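Local structure of intimin (Escherichia coli, 1F00) at residues A[183-196]-A[270-282]. The protein mediates bacterial adhesion, probably by binding its receptor through a C-type lectin-like domain at the tip of a rod of immunoglobulin-like domains. Numbering follows the deposited sequence.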
loop_
_atom_site.group_PDB
_atom_site.type_symbol
_atom_site.label_atom_id
_atom_site.label_comp_id
_atom_site.label_asym_id
_atom_site.label_seq_id
_atom_site.Cartn_x
_atom_site.Cartn_y
_atom_site.Cartn_z
ATOM N N ASN A 183 -11.181 10.353 12.512
ATOM C CA ASN A 183 -11.990 11.194 13.381
ATOM C C ASN A 183 -12.142 10.534 14.747
ATOM O O ASN A 183 -12.144 11.214 15.771
ATOM C CB ASN A 183 -13.375 11.417 12.765
ATOM C CG ASN A 183 -13.344 12.375 11.584
ATOM O OD1 ASN A 183 -13.923 12.103 10.532
ATOM N ND2 ASN A 183 -12.673 13.508 11.761
ATOM N N SER A 184 -12.258 9.207 14.756
ATOM C CA SER A 184 -12.423 8.455 16.002
ATOM C C SER A 184 -11.702 7.111 16.015
ATOM O O SER A 184 -11.539 6.476 14.976
ATOM C CB SER A 184 -13.909 8.187 16.264
ATOM O OG SER A 184 -14.615 9.394 16.461
ATOM N N LEU A 185 -11.295 6.684 17.210
ATOM C CA LEU A 185 -10.636 5.397 17.407
ATOM C C LEU A 185 -11.471 4.644 18.447
ATOM O O LEU A 185 -11.774 5.182 19.512
ATOM C CB LEU A 185 -9.211 5.582 17.932
ATOM C CG LEU A 185 -8.419 4.293 18.162
ATOM C CD1 LEU A 185 -8.117 3.623 16.828
ATOM C CD2 LEU A 185 -7.117 4.610 18.894
ATOM N N ILE A 186 -11.827 3.400 18.135
ATOM C CA ILE A 186 -12.656 2.571 19.009
ATOM C C ILE A 186 -11.785 1.560 19.749
ATOM O O ILE A 186 -11.142 0.715 19.130
ATOM C CB ILE A 186 -13.730 1.827 18.171
ATOM C CG1 ILE A 186 -14.422 2.813 17.221
ATOM C CG2 ILE A 186 -14.743 1.168 19.086
ATOM C CD1 ILE A 186 -15.079 3.997 17.927
ATOM N N VAL A 187 -11.775 1.635 21.074
ATOM C CA VAL A 187 -10.929 0.750 21.865
ATOM C C VAL A 187 -11.661 -0.152 22.861
ATOM O O VAL A 187 -11.939 0.257 23.983
ATOM C CB VAL A 187 -9.875 1.577 22.637
ATOM C CG1 VAL A 187 -8.984 0.662 23.468
ATOM C CG2 VAL A 187 -9.044 2.406 21.655
ATOM N N PRO A 188 -11.985 -1.390 22.454
ATOM C CA PRO A 188 -12.677 -2.329 23.345
ATOM C C PRO A 188 -11.667 -2.903 24.343
ATOM O O PRO A 188 -10.556 -3.282 23.958
ATOM C CB PRO A 188 -13.185 -3.419 22.395
ATOM C CG PRO A 188 -13.194 -2.763 21.042
ATOM C CD PRO A 188 -11.952 -1.911 21.078
ATOM N N ASN A 189 -12.041 -2.955 25.615
ATOM C CA ASN A 189 -11.167 -3.509 26.644
ATOM C C ASN A 189 -11.731 -4.904 26.959
ATOM O O ASN A 189 -12.639 -5.057 27.774
ATOM C CB ASN A 189 -11.175 -2.585 27.868
ATOM C CG ASN A 189 -10.589 -1.201 27.557
ATOM O OD1 ASN A 189 -9.366 -1.035 27.484
ATOM N ND2 ASN A 189 -11.463 -0.208 27.354
ATOM N N MET A 190 -11.171 -5.917 26.302
ATOM C CA MET A 190 -11.643 -7.296 26.423
ATOM C C MET A 190 -11.194 -8.178 27.592
ATOM O O MET A 190 -11.613 -9.336 27.674
ATOM C CB MET A 190 -11.330 -8.041 25.120
ATOM C CG MET A 190 -11.842 -7.347 23.868
ATOM S SD MET A 190 -13.546 -6.802 24.059
ATOM C CE MET A 190 -14.390 -8.382 24.395
ATOM N N SER A 191 -10.367 -7.665 28.493
ATOM C CA SER A 191 -9.887 -8.491 29.599
ATOM C C SER A 191 -10.934 -8.837 30.661
ATOM O O SER A 191 -10.791 -9.829 31.385
ATOM C CB SER A 191 -8.677 -7.826 30.262
ATOM O OG SER A 191 -9.017 -6.560 30.799
ATOM N N LYS A 192 -11.993 -8.039 30.747
ATOM C CA LYS A 192 -13.028 -8.277 31.747
ATOM C C LYS A 192 -14.258 -7.403 31.557
ATOM O O LYS A 192 -14.155 -6.270 31.089
ATOM C CB LYS A 192 -12.461 -7.990 33.137
ATOM C CG LYS A 192 -11.915 -6.564 33.270
ATOM C CD LYS A 192 -11.333 -6.290 34.648
ATOM C CE LYS A 192 -10.652 -4.925 34.692
ATOM N NZ LYS A 192 -10.099 -4.645 36.047
ATOM N N ARG A 193 -15.424 -7.930 31.921
ATOM C CA ARG A 193 -16.644 -7.137 31.849
ATOM C C ARG A 193 -16.607 -6.294 33.120
ATOM O O ARG A 193 -16.076 -6.731 34.150
ATOM C CB ARG A 193 -17.889 -8.022 31.840
ATOM C CG ARG A 193 -18.101 -8.774 30.536
ATOM C CD ARG A 193 -19.400 -9.565 30.576
ATOM N NE ARG A 193 -19.597 -10.386 29.384
ATOM C CZ ARG A 193 -18.777 -11.359 28.996
ATOM N NH1 ARG A 193 -17.690 -11.639 29.705
ATOM N NH2 ARG A 193 -19.047 -12.062 27.903
ATOM N N VAL A 194 -17.159 -5.090 33.052
ATOM C CA VAL A 194 -17.141 -4.191 34.193
ATOM C C VAL A 194 -18.488 -3.502 34.372
ATOM O O VAL A 194 -19.348 -3.570 33.492
ATOM C CB VAL A 194 -16.050 -3.110 34.005
ATOM C CG1 VAL A 194 -14.682 -3.764 33.944
ATOM C CG2 VAL A 194 -16.308 -2.310 32.721
ATOM N N THR A 195 -18.680 -2.846 35.512
ATOM C CA THR A 195 -19.937 -2.141 35.737
ATOM C C THR A 195 -19.921 -0.908 34.840
ATOM O O THR A 195 -18.881 -0.538 34.301
ATOM C CB THR A 195 -20.087 -1.665 37.198
ATOM O OG1 THR A 195 -19.119 -0.644 37.469
ATOM C CG2 THR A 195 -19.882 -2.825 38.159
ATOM N N TYR A 196 -21.077 -0.276 34.687
ATOM C CA TYR A 196 -21.176 0.922 33.867
ATOM C C TYR A 196 -20.254 2.018 34.415
ATOM O O TYR A 196 -19.512 2.642 33.661
ATOM C CB TYR A 196 -22.634 1.411 33.827
ATOM C CG TYR A 196 -22.821 2.748 33.143
ATOM C CD1 TYR A 196 -22.641 3.941 33.841
ATOM C CD2 TYR A 196 -23.135 2.824 31.787
ATOM C CE1 TYR A 196 -22.767 5.176 33.210
ATOM C CE2 TYR A 196 -23.259 4.055 31.141
ATOM C CZ TYR A 196 -23.075 5.227 31.861
ATOM O OH TYR A 196 -23.201 6.447 31.241
ATOM N N LYS A 270 -28.912 -3.846 33.778
ATOM C CA LYS A 270 -28.568 -3.323 35.103
ATOM C C LYS A 270 -27.148 -2.765 35.091
ATOM O O LYS A 270 -26.192 -3.493 34.830
ATOM C CB LYS A 270 -28.693 -4.427 36.159
ATOM C CG LYS A 270 -28.833 -3.900 37.575
ATOM C CD LYS A 270 -29.080 -5.027 38.571
ATOM C CE LYS A 270 -29.646 -4.480 39.874
ATOM N NZ LYS A 270 -28.844 -3.322 40.368
ATOM N N ALA A 271 -27.025 -1.474 35.388
ATOM C CA ALA A 271 -25.743 -0.773 35.370
ATOM C C ALA A 271 -24.765 -1.078 36.505
ATOM O O ALA A 271 -23.545 -0.984 36.319
ATOM C CB ALA A 271 -25.990 0.736 35.312
ATOM N N SER A 272 -25.287 -1.430 37.673
ATOM C CA SER A 272 -24.434 -1.715 38.822
ATOM C C SER A 272 -23.770 -3.086 38.773
ATOM O O SER A 272 -23.066 -3.465 39.708
ATOM C CB SER A 272 -25.235 -1.583 40.122
ATOM O OG SER A 272 -26.263 -2.554 40.181
ATOM N N GLU A 273 -23.998 -3.827 37.693
ATOM C CA GLU A 273 -23.402 -5.153 37.526
ATOM C C GLU A 273 -22.404 -5.141 36.366
ATOM O O GLU A 273 -22.480 -4.285 35.490
ATOM C CB GLU A 273 -24.479 -6.192 37.221
ATOM C CG GLU A 273 -25.661 -6.196 38.170
ATOM C CD GLU A 273 -26.551 -7.408 37.959
ATOM O OE1 GLU A 273 -26.903 -7.698 36.791
ATOM O OE2 GLU A 273 -26.899 -8.067 38.961
ATOM N N SER A 274 -21.474 -6.092 36.359
ATOM C CA SER A 274 -20.482 -6.171 35.284
ATOM C C SER A 274 -21.089 -6.961 34.121
ATOM O O SER A 274 -20.703 -8.100 33.835
ATOM C CB SER A 274 -19.203 -6.839 35.798
ATOM O OG SER A 274 -19.499 -8.053 36.462
ATOM N N ASN A 275 -22.043 -6.320 33.455
ATOM C CA ASN A 275 -22.790 -6.892 32.345
ATOM C C ASN A 275 -22.220 -6.613 30.954
ATOM O O ASN A 275 -22.691 -7.176 29.969
ATOM C CB ASN A 275 -24.236 -6.385 32.409
ATOM C CG ASN A 275 -25.032 -7.025 33.535
ATOM O OD1 ASN A 275 -25.925 -6.403 34.123
ATOM N ND2 ASN A 275 -24.721 -8.283 33.830
ATOM N N ALA A 276 -21.211 -5.758 30.863
ATOM C CA ALA A 276 -20.646 -5.449 29.557
ATOM C C ALA A 276 -19.192 -5.023 29.616
ATOM O O ALA A 276 -18.647 -4.792 30.692
ATOM C CB ALA A 276 -21.480 -4.360 28.881
ATOM N N TYR A 277 -18.571 -4.936 28.442
ATOM C CA TYR A 277 -17.182 -4.519 28.330
ATOM C C TYR A 277 -17.115 -3.009 28.186
ATOM O O TYR A 277 -18.078 -2.378 27.752
ATOM C CB TYR A 277 -16.524 -5.162 27.110
ATOM C CG TYR A 277 -16.356 -6.647 27.239
ATOM C CD1 TYR A 277 -17.282 -7.529 26.681
ATOM C CD2 TYR A 277 -15.285 -7.180 27.958
ATOM C CE1 TYR A 277 -17.143 -8.909 26.837
ATOM C CE2 TYR A 277 -15.140 -8.556 28.126
ATOM C CZ TYR A 277 -16.071 -9.412 27.563
ATOM O OH TYR A 277 -15.930 -10.768 27.732
ATOM N N ALA A 278 -15.978 -2.434 28.566
ATOM C CA ALA A 278 -15.792 -1.007 28.439
ATOM C C ALA A 278 -15.124 -0.767 27.092
ATOM O O ALA A 278 -13.984 -1.185 26.867
ATOM C CB ALA A 278 -14.914 -0.476 29.569
ATOM N N THR A 279 -15.858 -0.137 26.184
ATOM C CA THR A 279 -15.326 0.190 24.873
ATOM C C THR A 279 -15.244 1.706 24.839
ATOM O O THR A 279 -16.249 2.399 24.986
ATOM C CB THR A 279 -16.227 -0.334 23.728
ATOM O OG1 THR A 279 -16.085 -1.757 23.634
ATOM C CG2 THR A 279 -15.817 0.285 22.393
ATOM N N CYS A 280 -14.029 2.212 24.670
ATOM C CA CYS A 280 -13.788 3.646 24.653
ATOM C C CYS A 280 -13.692 4.227 23.243
ATOM O O CYS A 280 -13.188 3.581 22.327
ATOM C CB CYS A 280 -12.498 3.947 25.424
ATOM S SG CYS A 280 -12.004 5.684 25.449
ATOM N N VAL A 281 -14.189 5.451 23.086
ATOM C CA VAL A 281 -14.138 6.156 21.811
ATOM C C VAL A 281 -13.166 7.321 22.011
ATOM O O VAL A 281 -13.413 8.202 22.835
ATOM C CB VAL A 281 -15.517 6.716 21.417
ATOM C CG1 VAL A 281 -15.427 7.401 20.050
ATOM C CG2 VAL A 281 -16.549 5.589 21.379
ATOM N N LYS A 282 -12.062 7.303 21.266
ATOM C CA LYS A 282 -11.018 8.329 21.351
ATOM C C LYS A 282 -10.923 9.179 20.085
ATOM O O LYS A 282 -10.549 10.365 20.199
ATOM C CB LYS A 282 -9.658 7.674 21.603
ATOM C CG LYS A 282 -9.420 7.219 23.028
ATOM C CD LYS A 282 -8.238 6.249 23.104
ATOM C CE LYS A 282 -6.991 6.799 22.416
ATOM N NZ LYS A 282 -6.421 8.000 23.082
ATOM O OXT LYS A 282 -11.195 8.641 18.993
HETATM O O HOH W 1 -13.886 -3.879 29.841
HETATM O O HOH W 2 -13.516 -11.135 29.577
#
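Pairing of the first and last strands, a hallmark of the C-type lectin-like fold, closes this domain: strand 184-190 runs antiparallel to strand 276-281, the C-terminal strand of the chain. V187 and C280 form a hydrogen-bonded pair, V187 N reaching C280 O at 2.7 Å. The ladder ends at the C-terminal carboxylate, where K282 OXT takes the N-H of L185 N at 2.6 Å. On one face, I186 CG2 meets T279 CG2 at 3.6 Å. At N189 the ladder gains a side-chain rung: with CG beside its own backbone N (chi1 -64°), ND2 lies 2.7 Å from A278 O, so that this carbonyl is gripped from opposite faces of its plane by N189 N and ND2. At the corner around S191, where a water joins N189 O and K192 O to A278 N, the Y277 ring is sandwiched between residues from either side of the turn. The bent side chain of M190 sets CE 3.5 Å from the ring centroid, almost on the normal; over the opposite face R193 CG makes a second CH-pi contact, and its guanidinium, turned 44° from the ring plane, sits above the hydroxyl end. A second water links Y277 OH to M190 O. Further on, V194 N bonds A276 O, and Y196 N bonds A271 O at 3.0 Å, where T195 caps helix 196-205 through D198 N. That helix covers V194, A278 and C280; helix 214-224 touches I186 and V281, strand 240-242 packs on A276 and Y277, and strand 118-120 extends the sheet beside 184-190.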